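PDB 3BRN: lipocalin from Argas monolakensis, which binds serotonin inside its lipocalin beta barrel and probably serves the soft tick as a scavenger of biogenic amines. Local coordinates for residues E52-F58 with A73-G79; P12-S18 with V97-Y102; G25-L29 with C153-P157. One frame throughout, in Å; residues are numbered along the deposited sequence.

Contact 1 of 3, residues E52-F58 with A73-G79. With SRO (serotonin), chain C.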
loop_
_atom_site.group_PDB
_atom_site.type_symbol
_atom_site.label_atom_id
_atom_site.label_comp_id
_atom_site.label_asym_id
_atom_site.label_seq_id
_atom_site.Cartn_x
_atom_site.Cartn_y
_atom_site.Cartn_z
ATOM N N GLU A 52 -4.103 -4.603 17.140
ATOM C CA GLU A 52 -5.150 -5.414 16.507
ATOM C C GLU A 52 -6.567 -4.918 16.790
ATOM O O GLU A 52 -6.936 -4.682 17.944
ATOM C CB GLU A 52 -5.016 -6.877 16.959
ATOM C CG GLU A 52 -6.084 -7.804 16.407
ATOM C CD GLU A 52 -5.903 -8.057 14.926
ATOM O OE1 GLU A 52 -4.868 -7.622 14.386
ATOM O OE2 GLU A 52 -6.793 -8.675 14.309
ATOM N N GLY A 53 -7.394 -4.893 15.751
ATOM C CA GLY A 53 -8.810 -4.532 15.883
ATOM C C GLY A 53 -9.160 -3.049 15.972
ATOM O O GLY A 53 -10.330 -2.687 16.060
ATOM N N GLN A 54 -8.151 -2.190 15.967
ATOM C CA GLN A 54 -8.377 -0.761 16.173
ATOM C C GLN A 54 -8.702 -0.014 14.888
ATOM O O GLN A 54 -8.442 -0.513 13.784
ATOM C CB GLN A 54 -7.182 -0.108 16.868
ATOM C CG GLN A 54 -6.979 -0.564 18.293
ATOM C CD GLN A 54 -5.834 0.148 18.979
ATOM O OE1 GLN A 54 -4.836 0.552 18.205
ATOM N NE2 GLN A 54 -5.850 0.337 20.194
ATOM N N SER A 55 -9.374 1.124 15.047
ATOM C CA SER A 55 -9.653 2.053 13.950
ATOM C C SER A 55 -8.867 3.314 14.203
ATOM O O SER A 55 -8.605 3.668 15.353
ATOM C CB SER A 55 -11.139 2.393 13.895
ATOM O OG SER A 55 -11.902 1.272 13.497
ATOM N N THR A 56 -8.489 4.005 13.139
ATOM C CA THR A 56 -7.696 5.220 13.287
ATOM C C THR A 56 -7.780 6.030 12.006
ATOM O O THR A 56 -8.256 5.530 10.990
ATOM C CB THR A 56 -6.214 4.894 13.585
ATOM O OG1 THR A 56 -5.579 6.018 14.207
ATOM C CG2 THR A 56 -5.474 4.543 12.297
ATOM N N SER A 57 -7.436 7.311 12.092
ATOM C CA SER A 57 -7.378 8.167 10.910
ATOM C C SER A 57 -6.050 7.957 10.220
ATOM O O SER A 57 -5.045 7.676 10.872
ATOM C CB SER A 57 -7.475 9.650 11.313
ATOM O OG SER A 57 -8.695 9.945 11.961
ATOM N N PHE A 58 -6.024 8.159 8.902
ATOM C CA PHE A 58 -4.766 8.155 8.177
ATOM C C PHE A 58 -4.884 9.095 7.001
ATOM O O PHE A 58 -5.989 9.432 6.576
ATOM C CB PHE A 58 -4.388 6.745 7.702
ATOM C CG PHE A 58 -5.236 6.235 6.573
ATOM C CD1 PHE A 58 -6.518 5.778 6.810
ATOM C CD2 PHE A 58 -4.748 6.213 5.275
ATOM C CE1 PHE A 58 -7.319 5.375 5.777
ATOM C CE2 PHE A 58 -5.535 5.791 4.236
ATOM C CZ PHE A 58 -6.821 5.339 4.485
ATOM N N ALA A 73 -9.005 9.567 5.878
ATOM C CA ALA A 73 -10.047 8.570 5.968
ATOM C C ALA A 73 -9.772 7.706 7.199
ATOM O O ALA A 73 -8.839 7.973 7.964
ATOM C CB ALA A 73 -10.074 7.721 4.713
ATOM N N THR A 74 -10.644 6.743 7.433
ATOM C CA THR A 74 -10.499 5.844 8.560
ATOM C C THR A 74 -10.050 4.482 8.055
ATOM O O THR A 74 -10.436 4.061 6.967
ATOM C CB THR A 74 -11.827 5.694 9.293
ATOM O OG1 THR A 74 -12.239 6.982 9.754
ATOM C CG2 THR A 74 -11.710 4.713 10.505
ATOM N N VAL A 75 -9.181 3.834 8.823
ATOM C CA VAL A 75 -8.738 2.476 8.536
ATOM C C VAL A 75 -8.884 1.637 9.815
ATOM O O VAL A 75 -8.530 2.093 10.903
ATOM C CB VAL A 75 -7.266 2.475 8.076
ATOM C CG1 VAL A 75 -6.350 2.887 9.234
ATOM C CG2 VAL A 75 -6.874 1.100 7.489
ATOM N N THR A 76 -9.500 0.467 9.685
ATOM C CA THR A 76 -9.664 -0.479 10.787
ATOM C C THR A 76 -9.003 -1.789 10.389
ATOM O O THR A 76 -9.145 -2.240 9.252
ATOM C CB THR A 76 -11.158 -0.769 11.057
ATOM O OG1 THR A 76 -11.884 0.468 11.070
ATOM C CG2 THR A 76 -11.339 -1.473 12.412
ATOM N N VAL A 77 -8.223 -2.350 11.305
ATOM C CA VAL A 77 -7.411 -3.531 11.020
ATOM C C VAL A 77 -7.838 -4.760 11.819
ATOM O O VAL A 77 -7.941 -4.706 13.043
ATOM C CB VAL A 77 -5.911 -3.243 11.256
ATOM C CG1 VAL A 77 -5.365 -2.312 10.156
ATOM C CG2 VAL A 77 -5.705 -2.606 12.606
ATOM N N ASN A 78 -8.090 -5.859 11.110
ATOM C CA ASN A 78 -8.405 -7.154 11.720
ATOM C C ASN A 78 -7.794 -8.310 10.905
ATOM O O ASN A 78 -8.059 -8.430 9.719
ATOM C CB ASN A 78 -9.930 -7.340 11.817
ATOM C CG ASN A 78 -10.605 -6.277 12.688
ATOM O OD1 ASN A 78 -10.599 -6.491 14.001
ATOM N ND2 ASN A 78 -11.184 -5.319 12.177
ATOM N N GLY A 79 -7.058 -9.205 11.557
ATOM C CA GLY A 79 -6.433 -10.321 10.832
ATOM C C GLY A 79 -5.655 -9.738 9.668
ATOM O O GLY A 79 -5.043 -8.692 9.815
HETATM O OH SRO C . -3.657 2.892 5.815
HETATM C CZ3 SRO C . -3.679 2.113 4.684
HETATM C CH2 SRO C . -4.905 1.944 4.045
HETATM C CZ2 SRO C . -4.975 1.264 2.826
HETATM C CE2 SRO C . -3.797 0.717 2.340
HETATM N NE1 SRO C . -3.478 -0.039 1.259
HETATM C CD1 SRO C . -2.146 -0.279 1.257
HETATM C CG SRO C . -1.586 0.312 2.391
HETATM C CD2 SRO C . -2.639 0.918 3.072
HETATM C CE3 SRO C . -2.595 1.589 4.196
HETATM C CB SRO C . -0.134 0.252 2.799
HETATM C CA SRO C . 0.025 -0.568 4.094
HETATM N NZ SRO C . 1.416 -0.461 4.546
HETATM O O HOH W 1 -4.459 -6.985 11.836
#
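S55-F58 runs antiparallel to A73-N78 with the strand axes 4.6 Å apart at closest, T56/V75 and F58/A73 being the hydrogen-bonded pairs and S55/T76 and S57/T74 the non-hydrogen-bonded ones. This is the open end of the hairpin formed by strands 55-64 and 67-78, two neighbours in the barrel wall. On one face the side chains are small and polar. S55 OG and T76 OG1 meet there in a hydrogen bond of 2.6 Å, which either hydroxyl could donate. The other face carries T56, F58, A73 and V75 and turns toward the serotonin pocket. T56 CG2 lies alongside V75 CG1, 3.6 Å away, the two side chains pointing the same way. With CG of F58 set between its backbone N and carbonyl carbon (chi1 72°), the ring leans across to the neighbouring strand. F58 CD1 comes to 3.6 Å from V75 CB and F58 CE1 to 3.8 Å from A73 CB, while the carbonyl of T74 sits at the ring edge. One ring face takes the hydroxyl of serotonin, displaced toward the rim, with serotonin OH 3.5 Å from F58 CD2.

Past the last bridge, at the loop ends of both segments, the E52 side chain takes over. Bent at chi2, it brings E52 OE2 to 2.8 Å from G79 N, and the nearly straight bond (170°) uses the syn lone pair. A water donates to both E52 OE1 and G79 O. Each carboxylate oxygen thus accepts a hydrogen bond, which should hold the group in one rotation, and that environment would suit its ionised form.

Contact 2 of 3, residues P12-S18 with V97-Y102. With SRO (serotonin), chain C.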
loop_
_atom_site.group_PDB
_atom_site.type_symbol
_atom_site.label_atom_id
_atom_site.label_comp_id
_atom_site.label_asym_id
_atom_site.label_seq_id
_atom_site.Cartn_x
_atom_site.Cartn_y
_atom_site.Cartn_z
ATOM N N PRO A 12 0.305 -16.399 8.933
ATOM C CA PRO A 12 -0.574 -15.381 8.373
ATOM C C PRO A 12 0.091 -14.012 8.338
ATOM O O PRO A 12 1.187 -13.831 8.868
ATOM C CB PRO A 12 -1.763 -15.370 9.336
ATOM C CG PRO A 12 -1.216 -15.926 10.622
ATOM C CD PRO A 12 -0.183 -16.927 10.219
ATOM N N PHE A 13 -0.581 -13.057 7.703
ATOM C CA PHE A 13 -0.085 -11.691 7.617
ATOM C C PHE A 13 -1.002 -10.729 8.364
ATOM O O PHE A 13 -2.216 -10.725 8.158
ATOM C CB PHE A 13 0.051 -11.261 6.155
ATOM C CG PHE A 13 1.116 -12.004 5.401
ATOM C CD1 PHE A 13 2.445 -11.632 5.506
ATOM C CD2 PHE A 13 0.788 -13.075 4.588
ATOM C CE1 PHE A 13 3.428 -12.314 4.813
ATOM C CE2 PHE A 13 1.766 -13.761 3.892
ATOM C CZ PHE A 13 3.088 -13.379 4.006
ATOM N N GLN A 14 -0.409 -9.918 9.232
ATOM C CA GLN A 14 -1.166 -9.098 10.174
ATOM C C GLN A 14 -1.282 -7.656 9.680
ATOM O O GLN A 14 -0.274 -6.958 9.565
ATOM C CB GLN A 14 -0.502 -9.134 11.553
ATOM C CG GLN A 14 -0.395 -10.532 12.130
ATOM C CD GLN A 14 0.459 -10.579 13.377
ATOM O OE1 GLN A 14 1.688 -10.610 13.296
ATOM N NE2 GLN A 14 -0.188 -10.635 14.541
ATOM N N ALA A 15 -2.509 -7.252 9.345
ATOM C CA ALA A 15 -2.819 -5.910 8.890
ATOM C C ALA A 15 -2.308 -4.745 9.744
ATOM O O ALA A 15 -1.811 -3.768 9.202
ATOM C CB ALA A 15 -4.311 -5.774 8.604
ATOM N N TYR A 16 -2.460 -4.798 11.063
ATOM C CA TYR A 16 -1.942 -3.694 11.862
ATOM C C TYR A 16 -0.420 -3.530 11.695
ATOM O O TYR A 16 0.066 -2.415 11.563
ATOM C CB TYR A 16 -2.359 -3.793 13.342
ATOM C CG TYR A 16 -1.528 -4.729 14.160
ATOM C CD1 TYR A 16 -1.876 -6.068 14.278
ATOM C CD2 TYR A 16 -0.480 -4.254 14.942
ATOM C CE1 TYR A 16 -1.160 -6.917 15.085
ATOM C CE2 TYR A 16 0.248 -5.102 15.744
ATOM C CZ TYR A 16 -0.097 -6.433 15.809
ATOM O OH TYR A 16 0.644 -7.306 16.563
ATOM N N LYS A 17 0.312 -4.639 11.588
ATOM C CA LYS A 17 1.750 -4.572 11.336
ATOM C C LYS A 17 2.084 -4.040 9.943
ATOM O O LYS A 17 3.066 -3.326 9.763
ATOM C CB LYS A 17 2.411 -5.936 11.557
ATOM C CG LYS A 17 2.628 -6.290 13.016
ATOM C CD LYS A 17 2.514 -7.775 13.236
ATOM C CE LYS A 17 3.027 -8.169 14.603
ATOM N NZ LYS A 17 4.483 -8.452 14.568
ATOM N N SER A 18 1.302 -4.425 8.942
ATOM C CA SER A 18 1.477 -3.875 7.613
ATOM C C SER A 18 1.231 -2.351 7.603
ATOM O O SER A 18 1.998 -1.582 7.019
ATOM C CB SER A 18 0.524 -4.566 6.619
ATOM O OG SER A 18 0.576 -3.903 5.367
ATOM N N VAL A 97 -4.051 -8.117 2.963
ATOM C CA VAL A 97 -2.599 -8.233 2.877
ATOM C C VAL A 97 -2.220 -9.654 2.459
ATOM O O VAL A 97 -2.465 -10.588 3.201
ATOM C CB VAL A 97 -1.922 -7.878 4.202
ATOM C CG1 VAL A 97 -0.412 -7.790 4.006
ATOM C CG2 VAL A 97 -2.482 -6.557 4.753
ATOM N N LEU A 98 -1.695 -9.815 1.245
ATOM C CA LEU A 98 -1.318 -11.146 0.758
ATOM C C LEU A 98 0.098 -11.457 1.205
ATOM O O LEU A 98 0.485 -12.608 1.297
ATOM C CB LEU A 98 -1.404 -11.194 -0.767
ATOM C CG LEU A 98 -2.775 -10.799 -1.326
ATOM C CD1 LEU A 98 -2.716 -10.919 -2.826
ATOM C CD2 LEU A 98 -3.864 -11.706 -0.720
ATOM N N PHE A 99 0.903 -10.410 1.346
ATOM C CA PHE A 99 2.267 -10.551 1.824
ATOM C C PHE A 99 2.811 -9.212 2.301
ATOM O O PHE A 99 2.464 -8.171 1.774
ATOM C CB PHE A 99 3.172 -11.136 0.730
ATOM C CG PHE A 99 4.633 -11.145 1.089
ATOM C CD1 PHE A 99 5.188 -12.210 1.783
ATOM C CD2 PHE A 99 5.452 -10.090 0.721
ATOM C CE1 PHE A 99 6.532 -12.210 2.131
ATOM C CE2 PHE A 99 6.787 -10.076 1.083
ATOM C CZ PHE A 99 7.331 -11.149 1.767
ATOM N N SER A 100 3.677 -9.233 3.307
ATOM C CA SER A 100 4.300 -7.990 3.749
ATOM C C SER A 100 5.548 -8.335 4.528
ATOM O O SER A 100 5.643 -9.436 5.062
ATOM C CB SER A 100 3.340 -7.221 4.652
ATOM O OG SER A 100 3.881 -5.959 5.002
ATOM N N ASP A 101 6.536 -7.443 4.512
ATOM C CA ASP A 101 7.712 -7.602 5.365
ATOM C C ASP A 101 7.656 -6.612 6.530
ATOM O O ASP A 101 8.572 -6.532 7.344
ATOM C CB ASP A 101 9.011 -7.456 4.561
ATOM C CG ASP A 101 9.230 -6.046 4.044
ATOM O OD1 ASP A 101 8.349 -5.178 4.242
ATOM O OD2 ASP A 101 10.297 -5.808 3.443
ATOM N N TYR A 102 6.564 -5.857 6.599
ATOM C CA TYR A 102 6.278 -5.027 7.763
ATOM C C TYR A 102 7.236 -3.842 7.844
ATOM O O TYR A 102 7.345 -3.190 8.882
ATOM C CB TYR A 102 6.357 -5.856 9.045
ATOM C CG TYR A 102 5.303 -6.936 9.142
ATOM C CD1 TYR A 102 4.134 -6.861 8.397
ATOM C CD2 TYR A 102 5.478 -8.031 9.978
ATOM C CE1 TYR A 102 3.168 -7.846 8.482
ATOM C CE2 TYR A 102 4.519 -9.021 10.069
ATOM C CZ TYR A 102 3.366 -8.923 9.320
ATOM O OH TYR A 102 2.407 -9.907 9.408
HETATM O OH SRO C . -3.657 2.892 5.815
HETATM C CZ3 SRO C . -3.679 2.113 4.684
HETATM C CH2 SRO C . -4.905 1.944 4.045
HETATM C CZ2 SRO C . -4.975 1.264 2.826
HETATM C CE2 SRO C . -3.797 0.717 2.340
HETATM N NE1 SRO C . -3.478 -0.039 1.259
HETATM C CD1 SRO C . -2.146 -0.279 1.257
HETATM C CG SRO C . -1.586 0.312 2.391
HETATM C CD2 SRO C . -2.639 0.918 3.072
HETATM C CE3 SRO C . -2.595 1.589 4.196
HETATM C CB SRO C . -0.134 0.252 2.799
HETATM C CA SRO C . 0.025 -0.568 4.094
HETATM N NZ SRO C . 1.416 -0.461 4.546
#
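F13 and Y102 are the two aromatic side chains that fasten the N-terminal segment, with its helix 15-20, to the barrel wall at V97-Y102; a short helix near the N terminus closing one end of the barrel is a familiar lipocalin feature. F13 CG lies anti to its own carbonyl carbon (chi1 -67°), which carries the ring across to the V97-S100 backbone. Along the side chain, F13 CB begins the contact at 4.1 Å from V97 CG1. One side of the ring then runs past the next carbonyl, with F13 CE2 3.1 Å from L98 O, and the other side, CD1 and CE1, borders the backbone N of S100. At the far end F13 CZ reaches F99 CD1, at 3.3 Å, the two rings meeting obliquely with their planes 69° apart. Over the centre of the F13 face stands F99 CA, a CH-pi contact 3.6 Å from the centroid. The chain turns a corner at L98, and there L98 and F99 both face V107 in a classic beta bulge.

Y102 meets the start of the helix. Y102 OH accepts from the backbone N of Q14, the N-cap residue, at 2.8 Å and 174°, and K17 CB rests over the middle of the tyrosine ring. S100 OG accepts from Y102 N, an ST turn. The same OG is hydrogen-bonded to D106, which also receives a weak bond from S18 OG and whose second oxygen binds serotonin. The helix contributes directly to the ligand too: the amine NZ of serotonin donates to the carbonyl S18 O, 2.8 Å away.

Contact 3 of 3, residues G25-L29 with C153-P157. With SRO (serotonin), chain C.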
loop_
_atom_site.group_PDB
_atom_site.type_symbol
_atom_site.label_atom_id
_atom_site.label_comp_id
_atom_site.label_asym_id
_atom_site.label_seq_id
_atom_site.Cartn_x
_atom_site.Cartn_y
_atom_site.Cartn_z
ATOM N N GLY A 25 7.104 7.478 8.000
ATOM C CA GLY A 25 6.919 7.717 6.567
ATOM C C GLY A 25 5.589 7.254 5.990
ATOM O O GLY A 25 4.509 7.497 6.569
ATOM N N GLY A 26 5.663 6.653 4.804
ATOM C CA GLY A 26 4.469 6.210 4.096
ATOM C C GLY A 26 4.788 5.307 2.926
ATOM O O GLY A 26 5.941 4.921 2.731
ATOM N N TYR A 27 3.743 4.943 2.180
ATOM C CA TYR A 27 3.828 3.966 1.098
ATOM C C TYR A 27 3.241 4.535 -0.199
ATOM O O TYR A 27 2.141 5.097 -0.200
ATOM C CB TYR A 27 3.077 2.679 1.483
ATOM C CG TYR A 27 3.791 1.828 2.513
ATOM C CD1 TYR A 27 4.455 0.665 2.145
ATOM C CD2 TYR A 27 3.712 2.137 3.863
ATOM C CE1 TYR A 27 5.114 -0.120 3.095
ATOM C CE2 TYR A 27 4.336 1.368 4.808
ATOM C CZ TYR A 27 5.014 0.232 4.429
ATOM O OH TYR A 27 5.685 -0.478 5.389
ATOM N N TYR A 28 3.990 4.395 -1.294
ATOM C CA TYR A 28 3.481 4.731 -2.609
ATOM C C TYR A 28 2.830 3.495 -3.181
ATOM O O TYR A 28 3.376 2.408 -3.025
ATOM C CB TYR A 28 4.619 5.093 -3.554
ATOM C CG TYR A 28 5.240 6.436 -3.296
ATOM C CD1 TYR A 28 6.400 6.545 -2.551
ATOM C CD2 TYR A 28 4.682 7.597 -3.824
ATOM C CE1 TYR A 28 7.035 7.757 -2.403
ATOM C CE2 TYR A 28 5.280 8.831 -3.617
ATOM C CZ TYR A 28 6.454 8.896 -2.909
ATOM O OH TYR A 28 7.101 10.101 -2.741
ATOM N N LEU A 29 1.789 3.687 -3.990
ATOM C CA LEU A 29 1.244 2.563 -4.752
ATOM C C LEU A 29 2.159 2.450 -5.965
ATOM O O LEU A 29 2.210 3.369 -6.768
ATOM C CB LEU A 29 -0.195 2.822 -5.191
ATOM C CG LEU A 29 -0.816 1.800 -6.172
ATOM C CD1 LEU A 29 -0.780 0.425 -5.529
ATOM C CD2 LEU A 29 -2.268 2.199 -6.402
ATOM N N CYS A 153 7.625 11.663 -9.190
ATOM C CA CYS A 153 6.686 11.864 -8.086
ATOM C C CYS A 153 7.346 12.651 -6.948
ATOM O O CYS A 153 8.452 12.326 -6.530
ATOM C CB CYS A 153 6.184 10.510 -7.545
ATOM S SG CYS A 153 4.986 9.632 -8.607
ATOM N N PRO A 154 6.649 13.661 -6.404
ATOM C CA PRO A 154 7.243 14.359 -5.266
ATOM C C PRO A 154 7.452 13.415 -4.075
ATOM O O PRO A 154 6.950 12.284 -4.089
ATOM C CB PRO A 154 6.201 15.438 -4.923
ATOM C CG PRO A 154 5.334 15.557 -6.141
ATOM C CD PRO A 154 5.314 14.179 -6.744
ATOM N N PRO A 155 8.287 13.827 -3.108
ATOM C CA PRO A 155 8.470 13.059 -1.875
ATOM C C PRO A 155 7.192 13.117 -1.055
ATOM O O PRO A 155 6.347 13.977 -1.299
ATOM C CB PRO A 155 9.590 13.817 -1.148
ATOM C CG PRO A 155 10.228 14.678 -2.188
ATOM C CD PRO A 155 9.125 15.037 -3.127
ATOM N N LEU A 156 7.028 12.190 -0.118
ATOM C CA LEU A 156 5.812 12.169 0.680
ATOM C C LEU A 156 5.772 13.367 1.614
ATOM O O LEU A 156 6.820 13.827 2.081
ATOM C CB LEU A 156 5.659 10.847 1.463
ATOM C CG LEU A 156 5.429 9.594 0.611
ATOM C CD1 LEU A 156 5.197 8.341 1.460
ATOM C CD2 LEU A 156 4.262 9.813 -0.322
ATOM N N PRO A 157 4.578 13.958 1.778
ATOM C CA PRO A 157 4.359 15.031 2.744
ATOM C C PRO A 157 4.719 14.581 4.164
ATOM O O PRO A 157 5.270 15.344 4.959
ATOM C CB PRO A 157 2.852 15.314 2.632
ATOM C CG PRO A 157 2.274 14.178 1.834
ATOM C CD PRO A 157 3.380 13.680 0.970
ATOM O OXT PRO A 157 4.544 13.419 4.534
HETATM O OH SRO C . -3.657 2.892 5.815
HETATM C CZ3 SRO C . -3.679 2.113 4.684
HETATM C CH2 SRO C . -4.905 1.944 4.045
HETATM C CZ2 SRO C . -4.975 1.264 2.826
HETATM C CE2 SRO C . -3.797 0.717 2.340
HETATM N NE1 SRO C . -3.478 -0.039 1.259
HETATM C CD1 SRO C . -2.146 -0.279 1.257
HETATM C CG SRO C . -1.586 0.312 2.391
HETATM C CD2 SRO C . -2.639 0.918 3.072
HETATM C CE3 SRO C . -2.595 1.589 4.196
HETATM C CB SRO C . -0.134 0.252 2.799
HETATM C CA SRO C . 0.025 -0.568 4.094
HETATM N NZ SRO C . 1.416 -0.461 4.546
#
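Strand 26-32 of the barrel wall receives the C-terminal tail on its outer side, Y28 meeting P154 and L156, and G26 meeting L156. Y28 supplies the polar link: Y28 OH donates to P154 O at 2.6 Å. The hydroxyl lies in the carbonyl plane, on a lone pair, at a C=O...O angle of 138°, and the carbonyl in turn sits near the plane of the tyrosine ring, at its edge. The aliphatic end of L156 covers a face of the same ring. L156 CD2 is 3.5 Å from Y28 CZ, above the ring but shifted toward the rim, in a CH-pi contact, and the two side chains lie alongside each other, running antiparallel. The second branch of the leucine goes to the strand itself: with chi1 at -67° and CD1 extended away from CA (chi2 -176°), L156 CD1 comes to 3.4 Å from the carbonyl carbon C of G26. Lacking a side chain, G26 lets that methyl rest straight on the backbone.

In the lipocalin barrel successive strand residues alternate between wall exterior and cavity, and Y27 turns the other way from Y28. Serotonin's amine stands over the centre of the Y27 ring, NZ 3.4 Å above the plane. If the amine is protonated, as it normally is near neutral pH, this is the geometry of a cation-pi interaction. H120 meets the Y27 ring edge-to-face. Back on the tail, C153 forms a disulfide with C40, tying the chain down just ahead of the carbonyl that Y28 grips, and C153 CB is 4.4 Å from Y28 CE2.

Each contact has at least one segment in the single curled antiparallel sheet that forms the barrel, and each reaches serotonin. Contacts 1 and 2 are neighbours, centres about 13 Å apart, and they touch: G79 O probably accepts a hydrogen bond from A15 N, and V77 packs on A15 and Y16 of helix 15-20. Contact 3 lies about 20 Å from contact 1 and 19 Å from contact 2, centre to centre, across the chain's middle from contact 2. Along the chain, 52-58 and 73-79 are nested inside the loops closed by both other contacts, whose own segments alternate. F58, S18 and Y27 thus come to one ligand from the three contacts, while the C-terminal tail backs strand 26-32 from outside.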